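PDB 2XQ0: leucine aminopeptidase 2 from Saccharomyces cerevisiae, which cleaves di- and tripeptides by preference as a zinc-dependent aminopeptidase and also shows low epoxide hydrolase activity in vitro. Local coordinates for residues Gly260-Leu265 against His301-Ser306; Gly275-Asn280 against Ser308-Thr313; Ala217-Arg222 against Asn241-Phe246; Pro203-Gly208 against Trp321-Trp326. All coordinates share one frame; numbering follows the deposited sequence. Where two conformers were deposited one is given.

Interaction 1: Gly260-Leu265 against His301-Ser306. With ZN (zinc ion), chain C; BES (2-(3-amino-2-hydroxy-4-phenyl-butyrylamino)-4-methyl-pentanoic acid), chain B.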
# COMPACT_ATOMS: atom_id res chain seq x y z
N GLY A 260 -7.90 19.17 -4.79
CA GLY A 260 -7.31 20.02 -5.82
C GLY A 260 -6.67 19.20 -6.93
O GLY A 260 -7.33 18.74 -7.85
N THR A 261 -5.35 19.02 -6.86
CA THR A 261 -4.66 18.27 -7.89
C THR A 261 -4.61 16.80 -7.48
O THR A 261 -4.71 16.47 -6.30
CB THR A 261 -3.24 18.78 -8.06
OG1 THR A 261 -2.55 18.67 -6.81
CG2 THR A 261 -3.25 20.24 -8.52
N TYR A 262 -4.49 15.94 -8.48
CA TYR A 262 -4.13 14.54 -8.26
C TYR A 262 -2.87 14.21 -9.07
O TYR A 262 -2.94 13.96 -10.28
CB TYR A 262 -5.26 13.59 -8.65
CG TYR A 262 -4.86 12.17 -8.31
CD1 TYR A 262 -5.02 11.68 -7.01
CD2 TYR A 262 -4.23 11.36 -9.24
CE1 TYR A 262 -4.62 10.38 -6.69
CE2 TYR A 262 -3.82 10.07 -8.92
CZ TYR A 262 -4.02 9.59 -7.65
OH TYR A 262 -3.60 8.31 -7.34
N ASP A 263 -1.72 14.23 -8.41
CA ASP A 263 -0.45 14.05 -9.10
C ASP A 263 0.14 12.70 -8.75
O ASP A 263 -0.20 12.12 -7.73
CB ASP A 263 0.53 15.16 -8.69
CG ASP A 263 0.11 16.53 -9.20
OD1 ASP A 263 -0.75 16.62 -10.12
OD2 ASP A 263 0.66 17.52 -8.69
N ILE A 264 1.03 12.22 -9.62
CA ILE A 264 1.69 10.94 -9.41
C ILE A 264 3.22 11.09 -9.50
O ILE A 264 3.73 11.66 -10.46
CB ILE A 264 1.22 9.92 -10.45
CG1 ILE A 264 -0.30 9.74 -10.36
CG2 ILE A 264 1.98 8.56 -10.30
CD1 ILE A 264 -0.90 8.99 -11.52
N LEU A 265 3.94 10.59 -8.49
CA LEU A 265 5.39 10.49 -8.55
C LEU A 265 5.76 9.06 -8.92
O LEU A 265 5.43 8.15 -8.17
CB LEU A 265 6.02 10.81 -7.18
CG LEU A 265 7.52 10.49 -7.05
CD1 LEU A 265 8.32 11.37 -7.96
CD2 LEU A 265 8.02 10.64 -5.59
N HIS A 301 -6.61 2.34 -7.08
CA HIS A 301 -6.43 2.08 -5.66
C HIS A 301 -5.98 3.32 -4.89
O HIS A 301 -6.65 3.76 -3.98
CB HIS A 301 -5.44 0.93 -5.43
CG HIS A 301 -5.38 0.50 -3.99
ND1 HIS A 301 -6.19 -0.48 -3.47
CD2 HIS A 301 -4.62 0.96 -2.96
CE1 HIS A 301 -5.94 -0.62 -2.18
NE2 HIS A 301 -4.99 0.24 -1.84
N GLU A 302 -4.83 3.89 -5.25
CA GLU A 302 -4.33 5.07 -4.55
C GLU A 302 -5.33 6.22 -4.66
O GLU A 302 -5.47 7.01 -3.74
CB GLU A 302 -3.00 5.54 -5.13
CG GLU A 302 -1.95 4.45 -5.30
CD GLU A 302 -1.63 3.74 -4.02
OE1 GLU A 302 -1.08 2.62 -4.09
OE2 GLU A 302 -1.95 4.29 -2.94
N LEU A 303 -6.01 6.31 -5.80
CA LEU A 303 -7.00 7.36 -5.97
C LEU A 303 -8.16 7.20 -4.99
O LEU A 303 -8.64 8.18 -4.44
CB LEU A 303 -7.57 7.32 -7.38
CG LEU A 303 -8.81 8.19 -7.60
CD1 LEU A 303 -8.44 9.66 -7.45
CD2 LEU A 303 -9.36 7.92 -9.00
N ALA A 304 -8.65 5.98 -4.80
CA ALA A 304 -9.78 5.77 -3.88
C ALA A 304 -9.40 6.14 -2.45
O ALA A 304 -10.25 6.62 -1.67
CB ALA A 304 -10.29 4.33 -3.96
N HIS A 305 -8.13 5.98 -2.09
CA HIS A 305 -7.63 6.39 -0.77
C HIS A 305 -7.94 7.85 -0.48
O HIS A 305 -8.11 8.26 0.69
CB HIS A 305 -6.13 6.16 -0.64
CG HIS A 305 -5.77 4.82 -0.10
ND1 HIS A 305 -6.28 4.34 1.09
CD2 HIS A 305 -4.94 3.85 -0.58
CE1 HIS A 305 -5.79 3.13 1.31
NE2 HIS A 305 -4.98 2.82 0.32
N SER A 306 -8.04 8.65 -1.53
CA SER A 306 -8.33 10.08 -1.33
C SER A 306 -9.53 10.21 -0.42
O SER A 306 -9.57 11.07 0.46
CB SER A 306 -8.59 10.78 -2.67
OG SER A 306 -7.44 10.73 -3.47
ZN ZN C . -4.08 1.00 0.02
N2 BES B . -0.15 2.61 1.56
C1 BES B . -0.49 1.29 1.09
C6 BES B . 0.72 0.36 1.19
C7 BES B . 1.13 0.20 2.64
C8 BES B . 0.16 -0.08 3.60
C12 BES B . 2.46 0.34 3.01
C9 BES B . 0.53 -0.22 4.93
C11 BES B . 2.83 0.19 4.35
C10 BES B . 1.86 -0.09 5.31
C2 BES B . -1.00 1.32 -0.36
O2 BES B . -2.13 2.18 -0.58
C3 BES B . -1.36 -0.08 -0.73
O3 BES B . -2.36 -0.63 -0.27
N1 BES B . -0.45 -0.58 -1.57
C4 BES B . -0.42 -1.90 -2.17
C13 BES B . -1.03 -1.67 -3.54
C14 BES B . -2.18 -2.62 -3.85
C15 BES B . -3.07 -2.04 -4.94
C16 BES B . -2.99 -2.95 -2.59
C5 BES B . 1.03 -2.25 -2.33
O1 BES B . 1.36 -3.46 -2.35
O4 BES B . 1.86 -1.32 -2.42
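Tyr262 lays its ring against the flank of helix 297-311, where Leu303 and Glu302 receive it. Leu303 CD1 sits over one face of the ring, displaced toward the rim, 4.2 Å from the centroid of the Tyr262 ring: a CH-pi contact. The same ring rides close to the helix backbone, with Tyr262 CE1 3.9 Å from Leu303 CA. With CG anti to the backbone N (chi1 -176°), the ring swings off the loop leading into strand 264-266 and carries its hydroxyl over the helix, where Tyr262 OH comes within 3.6 Å of Glu302 CB. Leu303 N is close to that hydroxyl too, but the angle is poor and no hydrogen bond forms; the OH is hydrogen-bonded to Thr282 instead.

Beyond CB, Glu302 parts company with the tyrosine. A bend at chi2 (-57°) turns its carboxylate to the active site, where Glu302 OE2 lies 3.2 Å from bestatin O2. Glu302 is the proton acceptor of the HExxH motif, and the flanking His301 and His305 both bind zinc through NE2, with Glu324 as the third protein ligand. With no hydrogen bond between the segments, the contact rests on van der Waals and CH-pi packing: Tyr262 and Leu303 pack together on a buried flank of the helix, while the catalytic carboxylate and metal-binding imidazoles turn to the inhibitor and the zinc.

Interaction 2: Gly275-Asn280 against Ser308-Thr313. With BES (2-(3-amino-2-hydroxy-4-phenyl-butyrylamino)-4-methyl-pentanoic acid), chain B.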
# COMPACT_ATOMS: atom_id res chain seq x y z
N GLY A 275 2.35 1.37 -4.48
CA GLY A 275 2.00 2.77 -4.42
C GLY A 275 1.78 3.23 -3.00
O GLY A 275 1.67 2.39 -2.11
N MET A 276 1.74 4.54 -2.79
CA MET A 276 1.46 5.09 -1.46
C MET A 276 0.64 6.33 -1.72
O MET A 276 1.06 7.19 -2.51
CB MET A 276 2.73 5.46 -0.71
CG MET A 276 2.49 6.15 0.63
SD MET A 276 1.48 5.18 1.79
CE MET A 276 0.68 6.48 2.74
N GLU A 277 -0.50 6.41 -1.05
CA GLU A 277 -1.51 7.43 -1.29
C GLU A 277 -1.26 8.77 -0.59
O GLU A 277 -2.19 9.36 -0.05
CB GLU A 277 -2.86 6.88 -0.82
CG GLU A 277 -3.00 6.71 0.73
CD GLU A 277 -2.59 5.32 1.27
OE1 GLU A 277 -1.84 4.58 0.60
OE2 GLU A 277 -3.02 4.97 2.40
N SER A 278 -0.03 9.28 -0.59
CA SER A 278 0.20 10.60 -0.02
C SER A 278 -0.67 11.59 -0.74
O SER A 278 -0.67 11.63 -1.97
CB SER A 278 1.65 11.03 -0.17
OG SER A 278 2.47 10.27 0.67
N PRO A 279 -1.42 12.40 0.02
CA PRO A 279 -2.30 13.42 -0.57
C PRO A 279 -1.59 14.39 -1.49
O PRO A 279 -0.58 14.97 -1.12
CB PRO A 279 -2.83 14.18 0.65
CG PRO A 279 -2.71 13.23 1.76
CD PRO A 279 -1.51 12.38 1.49
N ASN A 280 -2.14 14.57 -2.68
CA ASN A 280 -1.57 15.43 -3.71
C ASN A 280 -0.26 14.91 -4.32
O ASN A 280 0.32 15.58 -5.17
CB ASN A 280 -1.38 16.87 -3.21
CG ASN A 280 -2.70 17.55 -2.90
OD1 ASN A 280 -2.95 17.96 -1.76
ND2 ASN A 280 -3.55 17.69 -3.90
N SER A 308 -11.13 7.06 1.29
CA SER A 308 -11.02 6.08 2.37
C SER A 308 -9.59 5.95 2.81
O SER A 308 -8.82 5.20 2.25
CB SER A 308 -11.53 4.72 1.92
OG SER A 308 -10.97 4.40 0.65
N GLY A 309 -9.24 6.71 3.84
CA GLY A 309 -7.88 6.73 4.33
C GLY A 309 -7.47 8.16 4.56
O GLY A 309 -7.12 8.53 5.67
N ASN A 310 -7.56 8.97 3.50
CA ASN A 310 -7.07 10.34 3.55
C ASN A 310 -8.08 11.31 4.14
O ASN A 310 -7.76 12.06 5.06
CB ASN A 310 -6.59 10.78 2.17
CG ASN A 310 -5.43 9.92 1.66
OD1 ASN A 310 -5.05 8.94 2.29
ND2 ASN A 310 -4.89 10.30 0.52
N LEU A 311 -9.30 11.26 3.62
CA LEU A 311 -10.38 12.11 4.08
C LEU A 311 -10.98 11.56 5.37
O LEU A 311 -11.22 12.29 6.35
CB LEU A 311 -11.45 12.21 2.98
CG LEU A 311 -12.54 13.26 3.24
CD1 LEU A 311 -11.90 14.64 3.40
CD2 LEU A 311 -13.59 13.26 2.12
N VAL A 312 -11.20 10.24 5.38
CA VAL A 312 -11.76 9.55 6.54
C VAL A 312 -10.75 8.48 6.95
O VAL A 312 -10.42 7.62 6.16
CB VAL A 312 -13.11 8.87 6.19
CG1 VAL A 312 -13.56 7.98 7.33
CG2 VAL A 312 -14.17 9.92 5.88
N THR A 313 -10.24 8.56 8.17
CA THR A 313 -9.06 7.79 8.56
C THR A 313 -9.32 6.83 9.71
O THR A 313 -10.08 7.13 10.61
CB THR A 313 -7.94 8.76 8.97
OG1 THR A 313 -7.79 9.76 7.96
CG2 THR A 313 -6.60 8.01 9.16
N2 BES B . -0.15 2.61 1.56
C1 BES B . -0.49 1.29 1.09
C6 BES B . 0.72 0.36 1.19
C7 BES B . 1.13 0.20 2.64
C8 BES B . 0.16 -0.08 3.60
C12 BES B . 2.46 0.34 3.01
C9 BES B . 0.53 -0.22 4.93
C11 BES B . 2.83 0.19 4.35
C10 BES B . 1.86 -0.09 5.31
C2 BES B . -1.00 1.32 -0.36
O2 BES B . -2.13 2.18 -0.58
C3 BES B . -1.36 -0.08 -0.73
O3 BES B . -2.36 -0.63 -0.27
N1 BES B . -0.45 -0.58 -1.57
C4 BES B . -0.42 -1.90 -2.17
C13 BES B . -1.03 -1.67 -3.54
C14 BES B . -2.18 -2.62 -3.85
C15 BES B . -3.07 -2.04 -4.94
C16 BES B . -2.99 -2.95 -2.59
C5 BES B . 1.03 -2.25 -2.33
O1 BES B . 1.36 -3.46 -2.35
O4 BES B . 1.86 -1.32 -2.42
O HOH W 1 -4.59 6.50 3.82
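Glu277 meets Asn310 where the Gly-Gly-Met-Glu-Ser sequence, which corresponds to the GxMEN exopeptidase motif of M1 aminopeptidases with Ser278 in its last place, passes the end of the zinc-binding helix. Along 308-313, Ser308 comes first: its carbonyl accepts a hydrogen bond from ND1 of the zinc ligand His305, a second-shell tie. Gly309 follows with backbone angles that call for glycine, since a CB would be jammed against the carbonyl O of Ser308; it would also point toward the Glu277 carboxylate.

Asn310 does most of the work. Its ND2 donates to Glu277 O at 2.9 Å (N-H...O 152°), arriving nearly in line with the C=O bond. The amide and the Glu277 carboxylate lie almost coplanar, and Asn310 OD1 rests 3.4 Å from Glu277 CG. A water lies between the two groups, 2.6 Å from Glu277 OE2 and 2.9 Å from Asn310 OD1, while Pro279 CG packs 3.9 Å from Asn310 ND2. A leucine in place of Asn310 would probably leave Glu277 O without this donor and the water without one of its neighbours, letting the glutamate's loop shift.

That matters because Glu277, bent at chi2 (-92°), sends its other oxygen to the inhibitor: bestatin N2 donates to Glu277 OE1 at 2.8 Å. Last along the segment, Thr313 closes the turn that carries Asn310, its OG1 donating to Gly309 O at 2.7 Å.

Interaction 3: Ala217-Arg222 against Asn241-Phe246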
# COMPACT_ATOMS: atom_id res chain seq x y z
N ALA A 217 5.27 16.30 -16.31
CA ALA A 217 4.49 16.39 -17.55
C ALA A 217 3.01 16.22 -17.23
O ALA A 217 2.64 15.42 -16.37
CB ALA A 217 4.94 15.32 -18.53
N PRO A 218 2.15 16.97 -17.92
CA PRO A 218 0.72 16.84 -17.64
C PRO A 218 0.13 15.50 -18.06
O PRO A 218 0.42 15.01 -19.15
CB PRO A 218 0.11 17.97 -18.46
CG PRO A 218 1.10 18.19 -19.62
CD PRO A 218 2.44 17.98 -18.96
N ILE A 219 -0.70 14.91 -17.21
CA ILE A 219 -1.41 13.70 -17.60
C ILE A 219 -2.92 13.89 -17.56
O ILE A 219 -3.67 12.95 -17.77
CB ILE A 219 -1.03 12.49 -16.72
CG1 ILE A 219 -1.08 12.86 -15.22
CG2 ILE A 219 0.35 12.00 -17.10
CD1 ILE A 219 -0.73 11.71 -14.29
N GLY A 220 -3.36 15.11 -17.28
CA GLY A 220 -4.77 15.42 -17.27
C GLY A 220 -4.98 16.86 -16.85
O GLY A 220 -4.01 17.52 -16.47
N PRO A 221 -6.23 17.34 -16.88
CA PRO A 221 -6.56 18.73 -16.52
C PRO A 221 -6.23 19.09 -15.08
O PRO A 221 -6.04 20.26 -14.75
CB PRO A 221 -8.08 18.80 -16.76
CG PRO A 221 -8.55 17.40 -16.68
CD PRO A 221 -7.42 16.56 -17.24
N ARG A 222 -6.13 18.11 -14.20
CA ARG A 222 -5.72 18.43 -12.84
C ARG A 222 -4.67 17.44 -12.34
O ARG A 222 -4.56 17.20 -11.14
CB ARG A 222 -6.92 18.48 -11.89
CG ARG A 222 -7.76 17.23 -11.93
CD ARG A 222 -9.02 17.33 -11.08
NE ARG A 222 -10.07 16.46 -11.62
CZ ARG A 222 -11.23 16.23 -11.02
NH1 ARG A 222 -11.51 16.81 -9.86
NH2 ARG A 222 -12.11 15.43 -11.60
N ASN A 241 -4.14 8.85 -20.63
CA ASN A 241 -5.38 8.48 -21.31
C ASN A 241 -6.45 8.08 -20.32
O ASN A 241 -7.59 7.89 -20.69
CB ASN A 241 -5.15 7.32 -22.28
CG ASN A 241 -6.44 6.84 -22.95
OD1 ASN A 241 -7.00 7.53 -23.81
ND2 ASN A 241 -6.90 5.64 -22.57
N ASP A 242 -6.09 7.96 -19.04
CA ASP A 242 -6.96 7.26 -18.11
C ASP A 242 -7.15 7.92 -16.75
O ASP A 242 -8.14 7.64 -16.10
CB ASP A 242 -6.46 5.82 -17.92
CG ASP A 242 -6.80 4.92 -19.09
OD1 ASP A 242 -7.93 4.37 -19.11
OD2 ASP A 242 -5.95 4.75 -20.01
N VAL A 243 -6.20 8.74 -16.31
CA VAL A 243 -6.27 9.26 -14.94
C VAL A 243 -7.51 10.15 -14.75
O VAL A 243 -8.19 10.03 -13.75
CB VAL A 243 -4.95 9.95 -14.43
CG1 VAL A 243 -4.51 11.07 -15.33
CG2 VAL A 243 -5.12 10.47 -12.98
N GLU A 244 -7.82 11.03 -15.70
CA GLU A 244 -8.97 11.89 -15.45
C GLU A 244 -10.26 11.08 -15.44
O GLU A 244 -11.16 11.35 -14.66
CB GLU A 244 -9.04 13.07 -16.41
CG GLU A 244 -10.27 13.94 -16.20
CD GLU A 244 -10.22 14.77 -14.92
OE1 GLU A 244 -9.17 14.81 -14.24
OE2 GLU A 244 -11.26 15.40 -14.60
N LYS A 245 -10.33 10.07 -16.29
CA LYS A 245 -11.47 9.16 -16.31
C LYS A 245 -11.66 8.47 -14.95
O LYS A 245 -12.78 8.36 -14.46
CB LYS A 245 -11.31 8.14 -17.44
CG LYS A 245 -12.36 7.05 -17.48
CD LYS A 245 -12.24 6.26 -18.78
CE LYS A 245 -10.83 5.72 -18.97
NZ LYS A 245 -10.52 5.43 -20.41
N PHE A 246 -10.57 7.99 -14.34
CA PHE A 246 -10.65 7.42 -13.01
C PHE A 246 -11.17 8.43 -12.00
O PHE A 246 -12.04 8.12 -11.16
CB PHE A 246 -9.28 6.94 -12.53
CG PHE A 246 -8.84 5.65 -13.14
CD1 PHE A 246 -9.72 4.85 -13.82
CD2 PHE A 246 -7.51 5.23 -13.01
CE1 PHE A 246 -9.29 3.64 -14.39
CE2 PHE A 246 -7.08 4.04 -13.58
CZ PHE A 246 -7.98 3.24 -14.26
O HOH W 2 -6.20 12.00 -18.01
O HOH W 3 -6.61 15.22 -14.29
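A classic beta bulge, Ile219 and Gly220 both facing Ser223, ends the edge strand 215-220 of the five-stranded mixed sheet and brings Ile219 and the residues after it against Val243 and Glu244 in the first turn of helix 243-253. On the buried side, Ile219 CG1 meets Val243 CG1 at 3.9 Å, the two side chains crossing at about a right angle. Beside this apolar pair, a water joins the backbones, donating to Ile219 O at 2.7 Å and accepting from Glu244 N at 3.0 Å.

Toward the surface Glu244 leaves the helix with CG anti to the backbone N (chi1 177°) and bends at chi2, which carries its carboxylate obliquely across Pro221, with Pro221 CG 3.6 Å from Glu244 CD. Arg222 grips it side-on in a salt bridge. Arg222 NE donates to Glu244 OE1 at 3.2 Å, nearly straight (169°), meeting the syn lone pair of that oxygen; Arg222 NH2 donates to Glu244 OE2 at 3.1 Å, coming from above the carboxylate plane. NH2 also forms a salt bridge with Glu251 and OE2 accepts from Gln248, both farther along the same helix. A methionine in place of Arg222 would probably leave Glu244 and Glu251 without their shared positive mate and the Glu244 carboxylate freer to turn.

A second water completes the join, accepting from Arg222 N at 2.9 Å and donating to Glu244 OE1 at 2.6 Å.

Interaction 4: Pro203-Gly208 against Trp321-Trp326. With ZN (zinc ion), chain C; BES (2-(3-amino-2-hydroxy-4-phenyl-butyrylamino)-4-methyl-pentanoic acid), chain B.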
# COMPACT_ATOMS: atom_id res chain seq x y z
N PRO A 203 -3.16 12.93 8.79
CA PRO A 203 -2.31 12.23 9.76
C PRO A 203 -0.84 12.27 9.31
O PRO A 203 -0.56 12.39 8.11
CB PRO A 203 -2.85 10.80 9.74
CG PRO A 203 -3.43 10.63 8.38
CD PRO A 203 -3.96 11.99 7.97
N ALA A 204 0.09 12.16 10.25
CA ALA A 204 1.52 12.20 9.93
C ALA A 204 1.94 11.10 8.95
O ALA A 204 2.89 11.29 8.19
CB ALA A 204 2.37 12.10 11.22
N TYR A 205 1.26 9.96 8.97
CA TYR A 205 1.74 8.82 8.19
C TYR A 205 1.54 9.09 6.68
O TYR A 205 2.13 8.42 5.86
CB TYR A 205 1.08 7.51 8.61
CG TYR A 205 -0.32 7.30 8.09
CD1 TYR A 205 -0.54 6.86 6.78
CD2 TYR A 205 -1.42 7.52 8.89
CE1 TYR A 205 -1.81 6.65 6.31
CE2 TYR A 205 -2.70 7.33 8.42
CZ TYR A 205 -2.89 6.90 7.13
OH TYR A 205 -4.16 6.71 6.66
N LEU A 206 0.73 10.10 6.35
CA LEU A 206 0.46 10.47 4.95
C LEU A 206 1.47 11.48 4.40
O LEU A 206 1.46 11.78 3.20
CB LEU A 206 -0.95 11.03 4.80
CG LEU A 206 -2.05 9.97 4.92
CD1 LEU A 206 -3.42 10.61 4.82
CD2 LEU A 206 -1.87 8.94 3.83
N ILE A 207 2.31 12.02 5.27
CA ILE A 207 3.32 12.95 4.80
C ILE A 207 4.22 12.22 3.81
O ILE A 207 4.58 11.06 4.02
CB ILE A 207 4.15 13.56 5.93
CG1 ILE A 207 3.29 14.55 6.72
CG2 ILE A 207 5.38 14.26 5.37
CD1 ILE A 207 2.88 15.76 5.89
N GLY A 208 4.53 12.91 2.72
CA GLY A 208 5.40 12.34 1.71
C GLY A 208 6.39 13.38 1.23
O GLY A 208 6.04 14.55 1.07
N TRP A 321 -8.66 -2.08 8.62
CA TRP A 321 -9.59 -2.51 7.57
C TRP A 321 -10.47 -1.37 7.03
O TRP A 321 -10.86 -1.38 5.86
CB TRP A 321 -10.46 -3.70 8.04
CG TRP A 321 -11.70 -3.31 8.79
CD1 TRP A 321 -11.82 -3.11 10.14
CD2 TRP A 321 -13.00 -3.10 8.24
NE1 TRP A 321 -13.12 -2.78 10.46
CE2 TRP A 321 -13.86 -2.76 9.31
CE3 TRP A 321 -13.53 -3.16 6.94
CZ2 TRP A 321 -15.23 -2.48 9.11
CZ3 TRP A 321 -14.88 -2.88 6.75
CH2 TRP A 321 -15.71 -2.55 7.84
N LEU A 322 -10.77 -0.38 7.88
CA LEU A 322 -11.60 0.76 7.46
C LEU A 322 -10.92 1.52 6.34
O LEU A 322 -11.58 2.10 5.48
CB LEU A 322 -11.87 1.71 8.61
CG LEU A 322 -12.89 1.19 9.64
CD1 LEU A 322 -12.98 2.11 10.85
CD2 LEU A 322 -14.25 1.03 8.96
N ASN A 323 -9.59 1.59 6.39
CA ASN A 323 -8.83 2.20 5.31
C ASN A 323 -8.80 1.24 4.13
O ASN A 323 -9.44 1.48 3.11
CB ASN A 323 -7.38 2.52 5.74
CG ASN A 323 -7.26 3.85 6.50
OD1 ASN A 323 -8.19 4.29 7.18
ND2 ASN A 323 -6.10 4.48 6.39
N GLU A 324 -8.07 0.13 4.27
CA GLU A 324 -7.78 -0.73 3.12
C GLU A 324 -8.98 -1.51 2.58
O GLU A 324 -9.06 -1.75 1.38
CB GLU A 324 -6.62 -1.68 3.43
CG GLU A 324 -5.28 -0.98 3.69
CD GLU A 324 -4.77 -0.16 2.51
OE1 GLU A 324 -5.26 -0.34 1.37
OE2 GLU A 324 -3.87 0.68 2.72
N GLY A 325 -9.90 -1.92 3.44
CA GLY A 325 -11.09 -2.64 2.99
C GLY A 325 -12.01 -1.75 2.17
O GLY A 325 -12.47 -2.11 1.07
N TRP A 326 -12.28 -0.57 2.68
CA TRP A 326 -13.02 0.41 1.89
C TRP A 326 -12.32 0.71 0.56
O TRP A 326 -12.97 0.69 -0.51
CB TRP A 326 -13.21 1.70 2.70
CG TRP A 326 -14.49 1.71 3.47
CD1 TRP A 326 -14.65 1.64 4.82
CD2 TRP A 326 -15.80 1.79 2.92
NE1 TRP A 326 -15.98 1.68 5.15
CE2 TRP A 326 -16.71 1.77 3.99
CE3 TRP A 326 -16.30 1.88 1.61
CZ2 TRP A 326 -18.09 1.83 3.80
CZ3 TRP A 326 -17.68 1.94 1.43
CH2 TRP A 326 -18.55 1.92 2.51
ZN ZN C . -4.08 1.00 0.02
N2 BES B . -0.15 2.61 1.56
C1 BES B . -0.49 1.29 1.09
C6 BES B . 0.72 0.36 1.19
C7 BES B . 1.13 0.20 2.64
C8 BES B . 0.16 -0.08 3.60
C12 BES B . 2.46 0.34 3.01
C9 BES B . 0.53 -0.22 4.93
C11 BES B . 2.83 0.19 4.35
C10 BES B . 1.86 -0.09 5.31
C2 BES B . -1.00 1.32 -0.36
O2 BES B . -2.13 2.18 -0.58
C3 BES B . -1.36 -0.08 -0.73
O3 BES B . -2.36 -0.63 -0.27
N1 BES B . -0.45 -0.58 -1.57
C4 BES B . -0.42 -1.90 -2.17
C13 BES B . -1.03 -1.67 -3.54
C14 BES B . -2.18 -2.62 -3.85
C15 BES B . -3.07 -2.04 -4.94
C16 BES B . -2.99 -2.95 -2.59
C5 BES B . 1.03 -2.25 -2.33
O1 BES B . 1.36 -3.46 -2.35
O4 BES B . 1.86 -1.32 -2.42
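Tyr205 and Asn323 reach for each other from opposite directions, one from a 3-10 turn and the other from the start of helix 321-339. From CB the tyrosine points at the helix, its CG set between the backbone N and the carbonyl carbon (chi1 78°). One face of the ring is covered by neighbours in its own segment: CE1 of Tyr205 touches Leu206 CG at 3.6 Å, and CE2 of Tyr205 has Pro203 CG 3.4 Å away on the same face. Trp317 adds an edge-to-face stack. At CZ the first atom of the other segment appears, Asn323 ND2 at 4.1 Å, and at the tip Tyr205 OH takes a weak hydrogen bond from Asn323 ND2 at 3.0 Å. It is strongly bent (126°), and with Asn323 deposited in two conformers the link should be taken as doubtful. The asparagine has a firmer partner in Asn314 N, which donates to its OD1.

The next residue gives the contact its setting. Glu324 bends at chi2 and brings OE1 2.2 Å from the zinc, which also holds O2 and O3 of bestatin, while Tyr205 lies close to the substrate-binding residues Glu147 and Met276. Glu324 completes the zinc site with His301 and His305, the HExxH-(X)18-E signature of M1 aminopeptidases, here with the N-terminal region's tyrosine touching the residue just before that glutamate.

Overall arrangement
Interactions 1, 2 and 4 gather round the zinc and bestatin: centres of 1 and 2 are about 8 Å apart, those of 2 and 4 about 5 Å. Interactions 1 and 2 share helix 297-311 and, with interaction 3, reach the five-stranded mixed sheet, whose edge strands 215-220 and 275-276 belong to interactions 3 and 2. Along the chain interaction 3 closes first, 1 and 2 then alternate, and the long span between the segments of interaction 4 encloses all three. Interaction 3 lies farther out, about 23 Å from interaction 4 between centres, joined to interaction 1 through Arg222 and Tyr262. Together they join sheet, zinc helices and N-terminal region around one active site.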